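Local structure of tail component (Lactobacillus phage J-1, 5LY8) at residues A[94-99]-A[229-234]; A[138-143]-A[156-161]; A[169-174]-A[182-187]; A[178-183]-A[191-196]. The protein probably binds cell-wall saccharides of the Lactobacillus casei host through this second carbohydrate-binding module of the phage's evolved distal tail protein. All blocks are in the same frame, centred on the assembly; numbering follows the deposited sequence.

Interaction 1 (A[94-99]-A[229-234])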
loop_
_atom_site.group_PDB
_atom_site.type_symbol
_atom_site.label_atom_id
_atom_site.label_comp_id
_atom_site.label_asym_id
_atom_site.label_seq_id
_atom_site.Cartn_x
_atom_site.Cartn_y
_atom_site.Cartn_z
ATOM N N PHE A 94 4.242 10.097 10.894
ATOM C CA PHE A 94 3.597 8.800 11.065
ATOM C C PHE A 94 4.408 7.727 10.425
ATOM O O PHE A 94 5.324 8.011 9.654
ATOM C CB PHE A 94 2.184 8.805 10.404
ATOM C CG PHE A 94 2.143 9.077 8.914
ATOM C CD1 PHE A 94 2.602 8.126 7.999
ATOM C CD2 PHE A 94 1.642 10.277 8.425
ATOM C CE1 PHE A 94 2.596 8.399 6.623
ATOM C CE2 PHE A 94 1.582 10.514 7.044
ATOM C CZ PHE A 94 2.077 9.586 6.156
ATOM N N GLN A 95 4.044 6.479 10.720
ATOM C CA GLN A 95 4.488 5.335 9.939
ATOM C C GLN A 95 3.307 4.418 9.700
ATOM O O GLN A 95 2.502 4.165 10.614
ATOM C CB GLN A 95 5.699 4.592 10.490
ATOM C CG GLN A 95 5.498 3.872 11.792
ATOM C CD GLN A 95 6.645 2.927 12.078
ATOM O OE1 GLN A 95 7.416 2.553 11.180
ATOM N NE2 GLN A 95 6.715 2.438 13.305
ATOM N N PHE A 96 3.228 3.903 8.481
ATOM C CA PHE A 96 2.164 2.998 8.021
ATOM C C PHE A 96 2.855 1.760 7.508
ATOM O O PHE A 96 3.586 1.857 6.519
ATOM C CB PHE A 96 1.408 3.731 6.920
ATOM C CG PHE A 96 0.318 3.002 6.190
ATOM C CD1 PHE A 96 -0.670 2.292 6.879
ATOM C CD2 PHE A 96 0.196 3.115 4.820
ATOM C CE1 PHE A 96 -1.735 1.694 6.200
ATOM C CE2 PHE A 96 -0.860 2.504 4.140
ATOM C CZ PHE A 96 -1.838 1.816 4.832
ATOM N N VAL A 97 2.680 0.632 8.204
ATOM C CA VAL A 97 3.488 -0.564 7.973
ATOM C C VAL A 97 2.613 -1.734 7.618
ATOM O O VAL A 97 1.686 -2.062 8.387
ATOM C CB VAL A 97 4.321 -0.879 9.243
ATOM C CG1 VAL A 97 5.233 -2.092 9.026
ATOM C CG2 VAL A 97 5.159 0.334 9.673
ATOM N N ASN A 98 2.932 -2.402 6.507
ATOM C CA ASN A 98 2.156 -3.535 6.037
ATOM C C ASN A 98 3.073 -4.669 5.672
ATOM O O ASN A 98 3.925 -4.510 4.791
ATOM C CB ASN A 98 1.335 -3.113 4.842
ATOM C CG ASN A 98 0.151 -2.294 5.266
ATOM O OD1 ASN A 98 -0.825 -2.842 5.760
ATOM N ND2 ASN A 98 0.239 -0.971 5.146
ATOM N N ARG A 99 2.925 -5.804 6.357
ATOM C CA ARG A 99 3.760 -6.979 6.094
ATOM C C ARG A 99 3.097 -7.842 5.049
ATOM O O ARG A 99 1.918 -8.172 5.192
ATOM C CB ARG A 99 3.956 -7.779 7.381
ATOM C CG ARG A 99 4.877 -8.967 7.163
ATOM C CD ARG A 99 5.324 -9.575 8.468
ATOM N NE ARG A 99 6.029 -10.827 8.193
ATOM C CZ ARG A 99 6.982 -11.343 8.962
ATOM N NH1 ARG A 99 7.358 -10.720 10.076
ATOM N NH2 ARG A 99 7.579 -12.480 8.614
ATOM N N SER A 229 -0.908 -5.325 9.558
ATOM C CA SER A 229 -1.091 -3.942 9.143
ATOM C C SER A 229 -1.206 -3.051 10.365
ATOM O O SER A 229 -1.950 -3.387 11.292
ATOM C CB SER A 229 -2.384 -3.805 8.335
ATOM O OG SER A 229 -2.532 -2.515 7.753
ATOM N N TYR A 230 -0.566 -1.875 10.348
ATOM C CA TYR A 230 -0.793 -0.910 11.420
ATOM C C TYR A 230 -0.430 0.459 10.934
ATOM O O TYR A 230 0.383 0.635 10.015
ATOM C CB TYR A 230 -0.082 -1.246 12.749
ATOM C CG TYR A 230 1.420 -1.305 12.698
ATOM C CD1 TYR A 230 2.192 -0.162 12.896
ATOM C CD2 TYR A 230 2.076 -2.516 12.531
ATOM C CE1 TYR A 230 3.582 -0.226 12.927
ATOM C CE2 TYR A 230 3.467 -2.590 12.536
ATOM C CZ TYR A 230 4.215 -1.445 12.748
ATOM O OH TYR A 230 5.596 -1.522 12.719
ATOM N N PHE A 231 -0.984 1.453 11.625
ATOM C CA PHE A 231 -0.643 2.846 11.401
ATOM C C PHE A 231 -0.400 3.450 12.770
ATOM O O PHE A 231 -1.202 3.229 13.697
ATOM C CB PHE A 231 -1.797 3.598 10.738
ATOM C CG PHE A 231 -1.541 5.083 10.569
ATOM C CD1 PHE A 231 -1.041 5.585 9.377
ATOM C CD2 PHE A 231 -1.763 5.973 11.623
ATOM C CE1 PHE A 231 -0.809 6.956 9.226
ATOM C CE2 PHE A 231 -1.497 7.336 11.479
ATOM C CZ PHE A 231 -1.045 7.823 10.284
ATOM N N GLU A 232 0.698 4.192 12.910
ATOM C CA GLU A 232 1.013 4.926 14.123
ATOM C C GLU A 232 1.354 6.359 13.850
ATOM O O GLU A 232 2.173 6.632 12.979
ATOM C CB GLU A 232 2.236 4.326 14.850
ATOM C CG GLU A 232 2.164 2.881 15.279
ATOM C CD GLU A 232 3.457 2.358 15.884
ATOM O OE1 GLU A 232 3.353 1.408 16.687
ATOM O OE2 GLU A 232 4.558 2.783 15.452
ATOM N N TRP A 233 0.809 7.260 14.669
ATOM C CA TRP A 233 1.298 8.621 14.717
ATOM C C TRP A 233 2.609 8.543 15.511
ATOM O O TRP A 233 2.665 7.818 16.508
ATOM C CB TRP A 233 0.326 9.530 15.462
ATOM C CG TRP A 233 -0.960 9.759 14.731
ATOM C CD1 TRP A 233 -2.201 9.350 15.115
ATOM C CD2 TRP A 233 -1.128 10.444 13.488
ATOM N NE1 TRP A 233 -3.143 9.813 14.232
ATOM C CE2 TRP A 233 -2.516 10.492 13.226
ATOM C CE3 TRP A 233 -0.251 11.094 12.611
ATOM C CZ2 TRP A 233 -3.043 11.104 12.082
ATOM C CZ3 TRP A 233 -0.775 11.675 11.465
ATOM C CH2 TRP A 233 -2.151 11.667 11.213
ATOM N N ILE A 234 3.650 9.254 15.078
ATOM C CA ILE A 234 4.935 9.212 15.778
ATOM C C ILE A 234 5.394 10.623 16.137
ATOM O O ILE A 234 4.888 11.610 15.583
ATOM C CB ILE A 234 6.007 8.397 15.024
ATOM C CG1 ILE A 234 6.381 9.081 13.709
ATOM C CG2 ILE A 234 5.604 6.904 14.846
ATOM C CD1 ILE A 234 7.446 8.387 12.866
#
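Four backbone hydrogen bonds join 94-99 to 229-234 as antiparallel strands, two each at the pairs Gln95-Glu232 and Val97-Tyr230. The straightest runs from Glu232 N to Gln95 O, 2.9 Å at an N-H...O angle of 174°. Side-chain polar contacts add one bond on either face of the sheet. Gln95 NE2 donates to Glu232 OE2 over 3.1 Å; the two chains lie alongside each other, with the acceptor near the amide plane but the donor 35° out of the carboxylate plane. The other oxygen of Glu232 forms a salt bridge with Arg16. On the buried face Ser229 OG donates to Asn98 OD1 at 2.6 Å, and that oxygen also accepts from Trp226 NE1.

Apolar contacts, mostly aromatic, fill both faces. With CG set between the backbone N and the carbonyl carbon, the Tyr230 ring leans alongside Val97, whose CB sits over one face, 3.8 Å from the centroid, while Arg16 makes a cation-pi contact with the same ring. Ile234 CG1 packs on Phe94 N at 3.7 Å. Among the residues facing inward, Phe94 CB meets Phe231 CZ at 3.4 Å; their rings, with planes 35° apart, pack obliquely. Phe96 CB approaches Phe231 CD1 at 3.9 Å, and Trp233 CE3 borders Phe94 CB.

Phe94 and Phe96 reach Leu116 of strand 110-118 in the other sheet, consistent with the beta-sandwich of the concanavalin clan.

Interaction 2 (A[138-143]-A[156-161])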
loop_
_atom_site.group_PDB
_atom_site.type_symbol
_atom_site.label_atom_id
_atom_site.label_comp_id
_atom_site.label_asym_id
_atom_site.label_seq_id
_atom_site.Cartn_x
_atom_site.Cartn_y
_atom_site.Cartn_z
ATOM N N TRP A 138 9.373 -7.279 -11.193
ATOM C CA TRP A 138 8.467 -6.498 -10.401
ATOM C C TRP A 138 9.026 -5.093 -10.149
ATOM O O TRP A 138 10.229 -4.847 -10.260
ATOM C CB TRP A 138 7.954 -7.215 -9.184
ATOM C CG TRP A 138 8.951 -7.837 -8.283
ATOM C CD1 TRP A 138 10.271 -7.493 -8.151
ATOM C CD2 TRP A 138 8.671 -8.746 -7.225
ATOM N NE1 TRP A 138 10.830 -8.166 -7.092
ATOM C CE2 TRP A 138 9.870 -8.957 -6.515
ATOM C CE3 TRP A 138 7.524 -9.419 -6.815
ATOM C CZ2 TRP A 138 9.935 -9.784 -5.375
ATOM C CZ3 TRP A 138 7.593 -10.266 -5.727
ATOM C CH2 TRP A 138 8.795 -10.465 -5.024
ATOM N N VAL A 139 8.110 -4.158 -9.946
ATOM C CA VAL A 139 8.415 -2.742 -9.834
ATOM C C VAL A 139 7.829 -2.216 -8.530
ATOM O O VAL A 139 6.686 -2.479 -8.216
ATOM C CB VAL A 139 7.826 -1.947 -11.035
ATOM C CG1 VAL A 139 8.068 -0.449 -10.865
ATOM C CG2 VAL A 139 8.425 -2.398 -12.374
ATOM N N PHE A 140 8.627 -1.420 -7.826
ATOM C CA PHE A 140 8.247 -0.723 -6.610
ATOM C C PHE A 140 8.115 0.750 -6.975
ATOM O O PHE A 140 9.043 1.326 -7.534
ATOM C CB PHE A 140 9.356 -0.955 -5.587
ATOM C CG PHE A 140 9.413 -0.144 -4.326
ATOM C CD1 PHE A 140 8.281 0.038 -3.550
ATOM C CD2 PHE A 140 10.621 0.349 -3.866
ATOM C CE1 PHE A 140 8.358 0.740 -2.338
ATOM C CE2 PHE A 140 10.695 1.058 -2.669
ATOM C CZ PHE A 140 9.561 1.248 -1.912
ATOM N N SER A 141 6.936 1.334 -6.710
ATOM C CA SER A 141 6.696 2.744 -7.023
ATOM C C SER A 141 6.118 3.486 -5.859
ATOM O O SER A 141 5.472 2.892 -4.987
ATOM C CB SER A 141 5.814 2.894 -8.266
ATOM O OG SER A 141 4.465 2.507 -8.024
ATOM N N GLY A 142 6.352 4.788 -5.837
ATOM C CA GLY A 142 5.793 5.652 -4.819
ATOM C C GLY A 142 5.202 6.863 -5.478
ATOM O O GLY A 142 5.874 7.489 -6.301
ATOM N N THR A 143 3.962 7.185 -5.128
ATOM C CA THR A 143 3.235 8.320 -5.688
ATOM C C THR A 143 2.734 9.205 -4.604
ATOM O O THR A 143 2.315 8.732 -3.538
ATOM C CB THR A 143 2.035 7.780 -6.524
ATOM O OG1 THR A 143 2.569 6.940 -7.558
ATOM C CG2 THR A 143 1.227 8.882 -7.176
ATOM N N ASP A 156 10.990 1.897 -9.483
ATOM C CA ASP A 156 12.199 1.120 -9.218
ATOM C C ASP A 156 12.028 -0.302 -9.686
ATOM O O ASP A 156 11.261 -1.070 -9.093
ATOM C CB ASP A 156 12.541 1.162 -7.703
ATOM C CG ASP A 156 13.119 2.469 -7.174
ATOM O OD1 ASP A 156 13.279 3.430 -7.978
ATOM O OD2 ASP A 156 13.397 2.540 -5.960
ATOM N N LEU A 157 12.746 -0.661 -10.759
ATOM C CA LEU A 157 12.778 -2.030 -11.280
ATOM C C LEU A 157 13.682 -2.804 -10.334
ATOM O O LEU A 157 14.903 -2.595 -10.325
ATOM C CB LEU A 157 13.330 -2.057 -12.723
ATOM C CG LEU A 157 12.335 -1.558 -13.775
ATOM C CD1 LEU A 157 13.022 -0.805 -14.889
ATOM C CD2 LEU A 157 11.548 -2.685 -14.356
ATOM N N LEU A 158 13.089 -3.656 -9.494
ATOM C CA LEU A 158 13.773 -4.396 -8.443
ATOM C C LEU A 158 14.553 -5.571 -9.019
ATOM O O LEU A 158 13.937 -6.485 -9.578
ATOM C CB LEU A 158 12.763 -4.937 -7.438
ATOM C CG LEU A 158 11.922 -3.903 -6.733
ATOM C CD1 LEU A 158 10.969 -4.589 -5.780
ATOM C CD2 LEU A 158 12.796 -2.888 -5.987
ATOM N N PRO A 159 15.892 -5.617 -8.867
ATOM C CA PRO A 159 16.629 -6.759 -9.432
ATOM C C PRO A 159 16.183 -8.065 -8.767
ATOM O O PRO A 159 16.269 -8.196 -7.543
ATOM C CB PRO A 159 18.097 -6.415 -9.158
ATOM C CG PRO A 159 18.061 -5.401 -8.048
ATOM C CD PRO A 159 16.789 -4.624 -8.246
ATOM N N ARG A 160 15.694 -9.009 -9.551
ATOM C CA ARG A 160 15.147 -10.249 -8.999
ATOM C C ARG A 160 16.099 -11.135 -8.222
ATOM O O ARG A 160 15.688 -11.913 -7.439
ATOM C CB ARG A 160 14.400 -11.037 -10.065
ATOM C CG ARG A 160 13.018 -10.459 -10.336
ATOM C CD ARG A 160 12.006 -10.886 -9.274
ATOM N NE ARG A 160 11.506 -12.232 -9.444
ATOM C CZ ARG A 160 10.999 -12.959 -8.453
ATOM N NH1 ARG A 160 11.006 -12.496 -7.209
ATOM N NH2 ARG A 160 10.501 -14.136 -8.686
ATOM N N ASN A 161 17.393 -10.982 -8.447
ATOM C CA ASN A 161 18.365 -11.758 -7.703
ATOM C C ASN A 161 18.446 -11.326 -6.265
ATOM O O ASN A 161 18.797 -12.110 -5.422
ATOM C CB ASN A 161 19.751 -11.609 -8.349
ATOM C CG ASN A 161 20.815 -12.402 -7.651
ATOM O OD1 ASN A 161 20.678 -13.586 -7.486
ATOM N ND2 ASN A 161 21.858 -11.726 -7.205
#
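Arg160 lies across one face of the Trp138 indole at about a right angle. Its NH1 comes within 3.4 Å of Trp138 CZ2, near the rim of the ring, and Arg160 CZ stands 4.7 Å from the centroid of the six-membered ring in a cation-pi contact. Arg160 CD covers the five-membered ring at 3.9 Å from that centroid. The guanidinium is not laid flat: its plane is turned 64° from the indole. Beside it Leu158 CB packs on Trp138 CD1 at 3.6 Å, and the methyls of Leu158 reach on to Phe140 CB.

Behind these side chains the hairpin backbone sets the spacing. Phe140 and Asp156 form a hydrogen-bonded pair, with Asp156 N to Phe140 O at 2.8 Å, whereas the bond from Leu158 N to Trp138 O is longer, 3.2 Å. Val139 CG2 touches Leu157 CD2 at 3.7 Å on the other face of the sheet.

Farther out, bends at chi2 and chi3 fold Arg160 back over the indole, where Asp136 and Asp165 form salt bridges with NE and NH2 and Tyr163 O accepts from NH1. With all three guanidinium nitrogens engaged by two carboxylates and a carbonyl, the cation is probably held firmly against the indole.

Interaction 3 (A[169-174]-A[182-187])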
loop_
_atom_site.group_PDB
_atom_site.type_symbol
_atom_site.label_atom_id
_atom_site.label_comp_id
_atom_site.label_asym_id
_atom_site.label_seq_id
_atom_site.Cartn_x
_atom_site.Cartn_y
_atom_site.Cartn_z
ATOM N N ASN A 169 8.304 -5.871 4.467
ATOM C CA ASN A 169 7.511 -4.832 5.112
ATOM C C ASN A 169 7.432 -3.665 4.143
ATOM O O ASN A 169 8.463 -3.098 3.774
ATOM C CB ASN A 169 8.111 -4.361 6.437
ATOM C CG ASN A 169 7.773 -5.263 7.591
ATOM O OD1 ASN A 169 8.618 -5.533 8.471
ATOM N ND2 ASN A 169 6.554 -5.747 7.637
ATOM N N ALA A 170 6.226 -3.323 3.695
ATOM C CA ALA A 170 5.985 -2.158 2.840
ATOM C C ALA A 170 5.630 -1.017 3.769
ATOM O O ALA A 170 4.673 -1.116 4.549
ATOM C CB ALA A 170 4.845 -2.429 1.860
ATOM N N VAL A 171 6.427 0.064 3.741
ATOM C CA VAL A 171 6.277 1.130 4.713
ATOM C C VAL A 171 6.176 2.479 4.051
ATOM O O VAL A 171 6.926 2.783 3.109
ATOM C CB VAL A 171 7.510 1.129 5.666
ATOM C CG1 VAL A 171 7.345 2.162 6.778
ATOM C CG2 VAL A 171 7.780 -0.262 6.245
ATOM N N ILE A 172 5.267 3.322 4.563
ATOM C CA ILE A 172 5.236 4.735 4.227
ATOM C C ILE A 172 5.465 5.495 5.536
ATOM O O ILE A 172 4.761 5.246 6.525
ATOM C CB ILE A 172 3.916 5.206 3.586
ATOM C CG1 ILE A 172 3.523 4.318 2.407
ATOM C CG2 ILE A 172 4.068 6.673 3.146
ATOM C CD1 ILE A 172 2.222 4.752 1.781
ATOM N N THR A 173 6.445 6.391 5.569
ATOM C CA THR A 173 6.715 7.205 6.755
ATOM C C THR A 173 6.735 8.675 6.343
ATOM O O THR A 173 7.173 9.001 5.241
ATOM C CB THR A 173 8.053 6.808 7.429
ATOM O OG1 THR A 173 8.118 5.398 7.594
ATOM C CG2 THR A 173 8.235 7.440 8.796
ATOM N N LYS A 174 6.264 9.558 7.240
ATOM C CA LYS A 174 6.311 11.001 7.049
ATOM C C LYS A 174 7.090 11.571 8.217
ATOM O O LYS A 174 6.785 11.277 9.374
ATOM C CB LYS A 174 4.899 11.580 7.042
ATOM C CG LYS A 174 4.859 13.096 6.986
ATOM C CD LYS A 174 3.451 13.616 7.008
ATOM C CE LYS A 174 3.422 15.093 6.765
ATOM N NZ LYS A 174 2.019 15.590 6.720
ATOM N N ARG A 182 9.425 2.399 1.816
ATOM C CA ARG A 182 10.386 1.319 1.956
ATOM C C ARG A 182 9.750 0.000 1.586
ATOM O O ARG A 182 8.555 -0.217 1.778
ATOM C CB ARG A 182 10.885 1.161 3.391
ATOM C CG ARG A 182 11.456 2.449 3.985
ATOM C CD ARG A 182 12.446 2.227 5.116
ATOM N NE ARG A 182 11.968 1.213 6.056
ATOM C CZ ARG A 182 11.331 1.477 7.192
ATOM N NH1 ARG A 182 11.081 2.737 7.548
ATOM N NH2 ARG A 182 10.918 0.488 7.972
ATOM N N LEU A 183 10.595 -0.905 1.105
ATOM C CA LEU A 183 10.229 -2.296 0.913
ATOM C C LEU A 183 11.347 -3.077 1.599
ATOM O O LEU A 183 12.365 -3.427 0.992
ATOM C CB LEU A 183 10.048 -2.676 -0.562
ATOM C CG LEU A 183 9.412 -4.012 -0.809
ATOM C CD1 LEU A 183 7.916 -3.960 -0.524
ATOM C CD2 LEU A 183 9.678 -4.457 -2.249
ATOM N N ASP A 184 11.173 -3.327 2.900
ATOM C CA ASP A 184 12.198 -3.984 3.695
ATOM C C ASP A 184 12.210 -5.479 3.438
ATOM O O ASP A 184 11.160 -6.121 3.527
ATOM C CB ASP A 184 11.957 -3.754 5.189
ATOM C CG ASP A 184 12.016 -2.333 5.701
ATOM O OD1 ASP A 184 12.576 -1.459 4.994
ATOM O OD2 ASP A 184 11.615 -2.114 6.863
ATOM N N ARG A 185 13.400 -6.039 3.151
ATOM C CA ARG A 185 13.572 -7.469 2.956
ATOM C C ARG A 185 13.694 -8.116 4.327
ATOM O O ARG A 185 14.779 -8.114 4.911
ATOM C CB ARG A 185 14.875 -7.761 2.207
ATOM C CG ARG A 185 14.875 -7.498 0.740
ATOM C CD ARG A 185 15.975 -8.306 0.046
ATOM N NE ARG A 185 17.255 -8.108 0.727
ATOM C CZ ARG A 185 18.411 -8.635 0.347
ATOM N NH1 ARG A 185 18.480 -9.377 -0.752
ATOM N NH2 ARG A 185 19.514 -8.404 1.051
ATOM N N ILE A 186 12.607 -8.640 4.872
ATOM C CA ILE A 186 12.584 -9.285 6.183
ATOM C C ILE A 186 13.524 -10.518 6.199
ATOM O O ILE A 186 14.236 -10.730 7.174
ATOM C CB ILE A 186 11.113 -9.670 6.595
ATOM C CG1 ILE A 186 10.196 -8.420 6.700
ATOM C CG2 ILE A 186 11.087 -10.517 7.917
ATOM C CD1 ILE A 186 8.743 -8.722 6.898
ATOM N N ASP A 187 13.506 -11.327 5.137
ATOM C CA ASP A 187 14.277 -12.575 5.064
ATOM C C ASP A 187 15.767 -12.401 4.899
ATOM O O ASP A 187 16.525 -13.268 5.357
ATOM C CB ASP A 187 13.781 -13.442 3.896
ATOM C CG ASP A 187 12.312 -13.796 3.919
ATOM O OD1 ASP A 187 11.736 -13.976 2.826
ATOM O OD2 ASP A 187 11.726 -13.864 5.045
HETATM O O HOH W 1 11.027 -4.057 8.643
HETATM O O HOH W 2 9.533 3.691 9.968
#
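The guanidinium of Arg182 spreads over Val171, which sets CG1 and CG2 both against one face, Val171 CG2 lying nearest Arg182 NH2 at 3.7 Å. Its edge is polar. NE and NH2 grip both oxygens of Asp184 side-on, with Arg182 NE to Asp184 OD1 and Arg182 NH2 to Asp184 OD2 both 2.9 Å, the carboxylate oxygens lying in the guanidinium plane and using their syn sides. Arg182 NH1 donates to a water in the same plane, at 3.0 Å. The bend at chi3 (-44°) turns the guanidinium along its own strand toward Asp184.

The Asn169 amide is crossed at about a right angle by Ile186, whose CD1 lies 3.6 Å from Asn169 OD1. A second water donates to both Asn169 OD1 and Asp184 OD2, tying the amide to the salt bridge. The bidentate grip and the water on Asp184 OD2 restrain the rotation of both charged groups on a partly exposed face.

Underneath, four backbone hydrogen bonds join the pairs Asn169-Asp184 and Val171-Arg182, the shortest from Arg182 N to Val171 O at 2.8 Å. On the inward side Ala170 and Leu183 meet. The hairpin lies between strands 94-103 and 191-197 of the six-stranded sheet, and Ala170 and Ile172 pack on Leu126 of the opposing sheet.

Interaction 4 (A[178-183]-A[191-196])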
loop_
_atom_site.group_PDB
_atom_site.type_symbol
_atom_site.label_atom_id
_atom_site.label_comp_id
_atom_site.label_asym_id
_atom_site.label_seq_id
_atom_site.Cartn_x
_atom_site.Cartn_y
_atom_site.Cartn_z
ATOM N N GLN A 178 9.488 15.243 4.577
ATOM C CA GLN A 178 10.104 14.082 3.960
ATOM C C GLN A 178 9.161 12.905 3.950
ATOM O O GLN A 178 8.703 12.470 5.017
ATOM C CB GLN A 178 11.419 13.670 4.658
ATOM C CG GLN A 178 12.557 14.666 4.446
ATOM C CD GLN A 178 13.909 14.137 4.845
ATOM O OE1 GLN A 178 14.093 12.971 5.228
ATOM N NE2 GLN A 178 14.895 15.014 4.764
ATOM N N LEU A 179 8.914 12.379 2.765
ATOM C CA LEU A 179 8.059 11.229 2.583
ATOM C C LEU A 179 8.965 10.066 2.173
ATOM O O LEU A 179 9.688 10.165 1.165
ATOM C CB LEU A 179 7.042 11.561 1.475
ATOM C CG LEU A 179 6.064 10.449 1.072
ATOM C CD1 LEU A 179 5.223 9.975 2.256
ATOM C CD2 LEU A 179 5.162 10.919 -0.016
ATOM N N THR A 180 8.931 8.962 2.947
ATOM C CA THR A 180 9.739 7.795 2.639
ATOM C C THR A 180 8.848 6.600 2.336
ATOM O O THR A 180 7.832 6.346 3.024
ATOM C CB THR A 180 10.666 7.484 3.813
ATOM O OG1 THR A 180 11.534 8.593 4.019
ATOM C CG2 THR A 180 11.520 6.213 3.613
ATOM N N PHE A 181 9.266 5.836 1.323
ATOM C CA PHE A 181 8.670 4.566 0.983
ATOM C C PHE A 181 9.744 3.510 1.144
ATOM O O PHE A 181 10.875 3.693 0.636
ATOM C CB PHE A 181 8.239 4.583 -0.473
ATOM C CG PHE A 181 7.142 5.549 -0.815
ATOM C CD1 PHE A 181 7.427 6.886 -1.082
ATOM C CD2 PHE A 181 5.830 5.125 -0.882
ATOM C CE1 PHE A 181 6.398 7.772 -1.401
ATOM C CE2 PHE A 181 4.808 6.013 -1.201
ATOM C CZ PHE A 181 5.095 7.325 -1.462
ATOM N N ARG A 182 9.425 2.399 1.816
ATOM C CA ARG A 182 10.386 1.319 1.956
ATOM C C ARG A 182 9.750 0.000 1.586
ATOM O O ARG A 182 8.555 -0.217 1.778
ATOM C CB ARG A 182 10.885 1.161 3.391
ATOM C CG ARG A 182 11.456 2.449 3.985
ATOM C CD ARG A 182 12.446 2.227 5.116
ATOM N NE ARG A 182 11.968 1.213 6.056
ATOM C CZ ARG A 182 11.331 1.477 7.192
ATOM N NH1 ARG A 182 11.081 2.737 7.548
ATOM N NH2 ARG A 182 10.918 0.488 7.972
ATOM N N LEU A 183 10.595 -0.905 1.105
ATOM C CA LEU A 183 10.229 -2.296 0.913
ATOM C C LEU A 183 11.347 -3.077 1.599
ATOM O O LEU A 183 12.365 -3.427 0.992
ATOM C CB LEU A 183 10.048 -2.676 -0.562
ATOM C CG LEU A 183 9.412 -4.012 -0.809
ATOM C CD1 LEU A 183 7.916 -3.960 -0.524
ATOM C CD2 LEU A 183 9.678 -4.457 -2.249
ATOM N N GLY A 191 16.888 -3.677 1.825
ATOM C CA GLY A 191 15.728 -3.560 0.954
ATOM C C GLY A 191 15.644 -2.216 0.252
ATOM O O GLY A 191 16.659 -1.517 0.124
ATOM N N GLY A 192 14.458 -1.912 -0.279
ATOM C CA GLY A 192 14.208 -0.700 -1.051
ATOM C C GLY A 192 13.929 0.467 -0.143
ATOM O O GLY A 192 13.215 0.326 0.851
ATOM N N ILE A 193 14.475 1.628 -0.472
ATOM C CA ILE A 193 14.242 2.853 0.314
ATOM C C ILE A 193 14.308 4.061 -0.592
ATOM O O ILE A 193 15.309 4.265 -1.296
ATOM C CB ILE A 193 15.105 3.007 1.593
ATOM C CG1 ILE A 193 14.925 4.417 2.253
ATOM C CG2 ILE A 193 16.561 2.644 1.335
ATOM C CD1 ILE A 193 15.267 4.537 3.715
ATOM N N GLU A 194 13.255 4.867 -0.584
ATOM C CA GLU A 194 13.213 6.105 -1.346
ATOM C C GLU A 194 12.622 7.184 -0.479
ATOM O O GLU A 194 11.475 7.027 -0.011
ATOM C CB GLU A 194 12.354 5.926 -2.612
ATOM C CG GLU A 194 12.935 4.979 -3.649
ATOM C CD GLU A 194 14.162 5.428 -4.406
ATOM O OE1 GLU A 194 14.556 6.609 -4.314
ATOM O OE2 GLU A 194 14.677 4.599 -5.192
ATOM N N THR A 195 13.347 8.281 -0.293
ATOM C CA THR A 195 12.851 9.418 0.455
ATOM C C THR A 195 12.823 10.611 -0.459
ATOM O O THR A 195 13.774 10.827 -1.214
ATOM C CB THR A 195 13.783 9.700 1.641
ATOM O OG1 THR A 195 13.823 8.543 2.487
ATOM C CG2 THR A 195 13.354 10.933 2.444
ATOM N N ARG A 196 11.763 11.434 -0.391
ATOM C CA ARG A 196 11.741 12.696 -1.136
ATOM C C ARG A 196 11.271 13.799 -0.228
ATOM O O ARG A 196 10.341 13.600 0.564
ATOM C CB ARG A 196 10.852 12.657 -2.397
ATOM C CG ARG A 196 11.251 11.589 -3.428
ATOM C CD ARG A 196 12.598 11.933 -4.089
ATOM N NE ARG A 196 12.922 10.956 -5.132
ATOM C CZ ARG A 196 13.451 9.750 -4.936
ATOM N NH1 ARG A 196 13.787 9.348 -3.710
ATOM N NH2 ARG A 196 13.638 8.930 -5.962
#
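Thr180 and Thr195 face each other at a non-hydrogen-bonded pair where the CA atoms are 4.1 Å apart, and their hydroxyls share a hydrogen bond, Thr180 OG1 to Thr195 OG1 at 2.8 Å. Both place OG1 beside the backbone N (chi1 -61° and -60°), which brings the two oxygens together between the strands. The backbone is the tight part of this contact: three pairs, Leu179-Arg196, Phe181-Glu194 and Leu183-Gly192, each contribute two hydrogen bonds, Phe181 N to Glu194 O being 2.8 Å. At the last pair the donors sit well above the carbonyl planes. Beyond it Gly191 brings its CA within 3.4 Å of Leu183 O in a close CA-H...O approach.

Apart from the threonine pair, side-chain contact on the outward face is looser. Ile193 lies alongside Arg182, with Ile193 CD1 to Arg182 CD 3.9 Å, and Gln178 OE1 merely touches Thr195 CG2 at 3.5 Å. Gln178 and Ile193 are exposed. On the other face Arg196 clasps Glu194 within its own strand: NH1 and NH2 both reach OE1, with Arg196 NH1 to Glu194 OE1 at 2.9 Å, and NH1 also donates to Thr195 O.

Strand 191-197 is outermost in the six-stranded sheet, paired here with 178-185. Inward, Phe181 meets Phe154 edge-to-face and touches Phe140, while Leu183 packs on Leu158, all from the opposing sheet.

Overall arrangement
Interactions 1, 3 and 4 lie in one antiparallel sheet. Strand 94-103 joins interaction 1 to interaction 3 through bonds such as Asn98 O to Ala170 N at 2.8 Å, and interactions 3 and 4 share strand 178-185, their centres about 8 Å apart. Interaction 2 belongs to the other sheet and meets this one across the core, Leu158 CD1 lying 3.8 Å from Leu183 CD2; it stays clear of interaction 1, with centres about 21 Å apart. The two magnesium sites mark different regions: the side chain of Ser229 in interaction 1 is about 9 Å from one ion, and that of Trp138 in interaction 2 about 8 Å from a bound magnesium.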